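PDB 7A27: SmhA from Serratia marcescens, which is one component of the tripartite alpha-pore-forming toxin Smh, which probably inserts helical pores into target-cell membranes. Local coordinates for residues A238-A241 against G242-G245; G245-Q248 against A249-E252. One frame throughout, in Å; residues are numbered along the deposited sequence.

Contact 1. Residues A238-A241 against G242-G245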
# COMPACT_ATOMS: atom_id res chain seq x y z
N ALA A 238 -4.08 14.31 -9.21
CA ALA A 238 -4.46 14.79 -7.87
C ALA A 238 -5.94 15.17 -7.97
O ALA A 238 -6.37 15.51 -9.10
CB ALA A 238 -3.60 15.96 -7.46
N ILE A 239 -6.67 15.12 -6.86
CA ILE A 239 -8.11 15.50 -6.85
C ILE A 239 -8.29 17.00 -7.08
O ILE A 239 -9.19 17.34 -7.86
CB ILE A 239 -8.80 14.97 -5.58
CG1 ILE A 239 -8.86 13.45 -5.66
CG2 ILE A 239 -10.19 15.55 -5.38
CD1 ILE A 239 -9.71 12.89 -6.79
N SER A 240 -7.49 17.87 -6.44
CA SER A 240 -7.61 19.35 -6.55
C SER A 240 -6.32 19.96 -7.12
O SER A 240 -5.30 19.98 -6.40
CB SER A 240 -8.02 19.99 -5.23
OG SER A 240 -7.30 19.43 -4.14
N ALA A 241 -6.39 20.45 -8.36
CA ALA A 241 -5.28 21.09 -9.10
C ALA A 241 -4.83 22.40 -8.42
O ALA A 241 -4.05 23.13 -9.10
CB ALA A 241 -5.69 21.32 -10.55
N GLY A 242 -5.28 22.70 -7.19
CA GLY A 242 -4.88 23.93 -6.47
C GLY A 242 -5.16 23.94 -4.98
O GLY A 242 -5.10 25.07 -4.44
N ALA A 243 -5.45 22.80 -4.33
CA ALA A 243 -5.74 22.72 -2.87
C ALA A 243 -5.09 21.49 -2.22
O ALA A 243 -5.27 21.35 -1.01
CB ALA A 243 -7.24 22.75 -2.60
N SER A 244 -4.39 20.63 -2.99
CA SER A 244 -3.51 19.52 -2.53
C SER A 244 -2.37 20.21 -1.81
O SER A 244 -2.02 21.32 -2.30
CB SER A 244 -2.95 18.74 -3.69
OG SER A 244 -2.11 19.58 -4.48
N GLY A 245 -1.75 19.61 -0.80
CA GLY A 245 -0.71 20.31 -0.01
C GLY A 245 0.70 19.94 -0.51
O GLY A 245 1.70 19.86 0.29

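Contact 2. Residues G245-Q248 against A249-E252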
# COMPACT_ATOMS: atom_id res chain seq x y z
N GLY A 245 -1.75 19.61 -0.80
CA GLY A 245 -0.71 20.31 -0.01
C GLY A 245 0.70 19.94 -0.51
O GLY A 245 1.70 19.86 0.29
N ALA A 246 0.78 19.71 -1.83
CA ALA A 246 2.00 19.42 -2.61
C ALA A 246 1.87 20.12 -3.96
O ALA A 246 1.93 19.44 -4.99
CB ALA A 246 2.15 17.94 -2.74
N GLN A 247 1.71 21.45 -3.94
CA GLN A 247 1.40 22.25 -5.14
C GLN A 247 2.50 22.08 -6.20
O GLN A 247 2.16 21.94 -7.39
CB GLN A 247 1.18 23.72 -4.78
CG GLN A 247 0.54 24.53 -5.90
CD GLN A 247 -0.78 23.95 -6.34
OE1 GLN A 247 -1.69 23.68 -5.54
NE2 GLN A 247 -0.87 23.70 -7.63
N GLN A 248 3.77 22.05 -5.77
CA GLN A 248 4.92 21.96 -6.71
C GLN A 248 4.83 20.62 -7.46
O GLN A 248 4.96 20.64 -8.69
CB GLN A 248 6.25 22.18 -5.98
CG GLN A 248 7.49 22.02 -6.85
CD GLN A 248 7.51 22.91 -8.07
OE1 GLN A 248 7.19 24.09 -8.01
NE2 GLN A 248 7.94 22.35 -9.19
N ALA A 249 4.58 19.52 -6.77
CA ALA A 249 4.45 18.19 -7.39
C ALA A 249 3.30 18.21 -8.40
O ALA A 249 3.49 17.70 -9.52
CB ALA A 249 4.28 17.12 -6.34
N VAL A 250 2.15 18.81 -8.05
CA VAL A 250 0.95 18.89 -8.94
C VAL A 250 1.30 19.65 -10.22
O VAL A 250 0.80 19.23 -11.30
CB VAL A 250 -0.26 19.52 -8.22
CG1 VAL A 250 -1.40 19.86 -9.17
CG2 VAL A 250 -0.75 18.63 -7.11
N ASN A 251 2.09 20.72 -10.09
CA ASN A 251 2.53 21.57 -11.22
C ASN A 251 3.50 20.77 -12.10
O ASN A 251 3.33 20.82 -13.32
CB ASN A 251 3.11 22.90 -10.75
CG ASN A 251 2.10 23.82 -10.08
OD1 ASN A 251 0.88 23.60 -10.14
ND2 ASN A 251 2.57 24.87 -9.45
N GLU A 252 4.46 20.06 -11.51
CA GLU A 252 5.43 19.19 -12.24
C GLU A 252 4.64 18.10 -12.98
O GLU A 252 4.95 17.83 -14.16
CB GLU A 252 6.47 18.54 -11.32
CG GLU A 252 7.67 19.43 -11.01
CD GLU A 252 8.67 18.93 -9.95
OE1 GLU A 252 9.26 19.81 -9.32
OE2 GLU A 252 8.89 17.71 -9.78

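Contact 1. Residues A238-A241 against G242-G245
With chi1 at 43°, the OG of Ser240 is tucked between its own backbone N and carbonyl carbon, a rotation that lays the hydroxyl beside Ala243. Ser244 makes the same choice (chi1 63°), and its CB and OG both lie near the carbonyl oxygen of Ser240. The two hydroxyls, Ser240 OG and Ser244 OG, stand 5.2 Å apart.

The backbone between them reverses direction. The CA atoms of Ser240 and Ala243 are 5.3 Å apart, which meets the distance criterion for a beta turn with Ala241 and Gly242 at its two corners. Its closing bond, from Ala243 N to Ser240 O, is nearly straight at 172° but long at 3.5 Å, and so weak. Around this turn the side chains make loose contacts. Ser240 OG comes alongside the methyl of Ala243, 3.7 Å from its CB, and lies 3.4 Å from Ser244 N at an angle too poor for a hydrogen bond. On the Ser244 side, CB lies 3.8 Å and OG 3.7 Å from Ser240 O.

The turn belongs to the loop that leads from strand 230-237 of the two-stranded hairpin to helix 247-268. Ala238 and Ser244 both touch Val250 of that helix, while Ile239 rests on Gln196, Pro363 and Val365, and Ala241 on Glu367, the last modelled residue, probably from the C-terminal tag. None of the touching residues is buried. The one bond assigned across the turn is weak, and the serine side chains meet mainly backbone atoms and a methyl; the chemistry is that of a weakly bonded surface turn whose flanking side chains also touch Val250 and the C-terminal segment.

Contact 2. Residues G245-Q248 against A249-E252
Gln248 NE2 donates to Glu252 OE1 over 2.9 Å, an i to i+4 pairing in the N-terminal turns of helix 247-268, for which Ala246 is the N-cap. The bond is fairly straight at 160°: the carboxylate oxygen lies close to the amide plane of Gln248 and is approached on its anti side. The Gln248 chain bends at chi2 (56°), curling its amide toward Glu252, and the two flat groups end up 57° apart. Because Glu252 OE2 is hydrogen-bonded to Asn179 of helix 160-188, the carboxylate bridges its own helix and a neighbouring one, each oxygen having an amide partner.

A second i to i+4 bond, from Gln247 NE2 to Asn251 OD1 at 3.1 Å, is less regular. The acceptor lies nearly in the Gln247 amide plane, yet the donor sits above the Asn251 carbonyl plane, off the lone-pair directions. The helical i to i+4 backbone bonds accompany these side-chain links: Val250 N to Ala246 O at 3.1 Å, Asn251 N to Gln247 O at 3.0 Å and Glu252 N to Gln248 O at 2.9 Å. The N-cap carbonyl of Ala246 accepts the first of these bonds.

The apolar side faces helix 160-188, where Ala246 touches Ala186, the buried Ala249 meets Ser182 and Ile183, and Val250 reaches Ile183. Within the turn itself, the methyls of Ala246 and Ala249 approach to 4.3 Å between their CB atoms, and Val250 places CG2 3.5 Å from Ala246 O.

Overall arrangement
From the N terminus, the chain leaves strand 230-237, passes through the turn of contact 1 and enters helix 247-268 at contact 2. Neither contact encloses the other: they follow in series, share Gly245, and have centres about 8 Å apart. Contact 1 closes a short local reversal; contact 2 closes no loop but forms the opening turns of the helix. They also touch where the side chain of Gln247 approaches Ala241 and Gly242. Together they join the end of the beta hairpin to a helix lying against helix 160-188, at the protein surface; the centre of each contact lies about 21 Å from the centre of the chain.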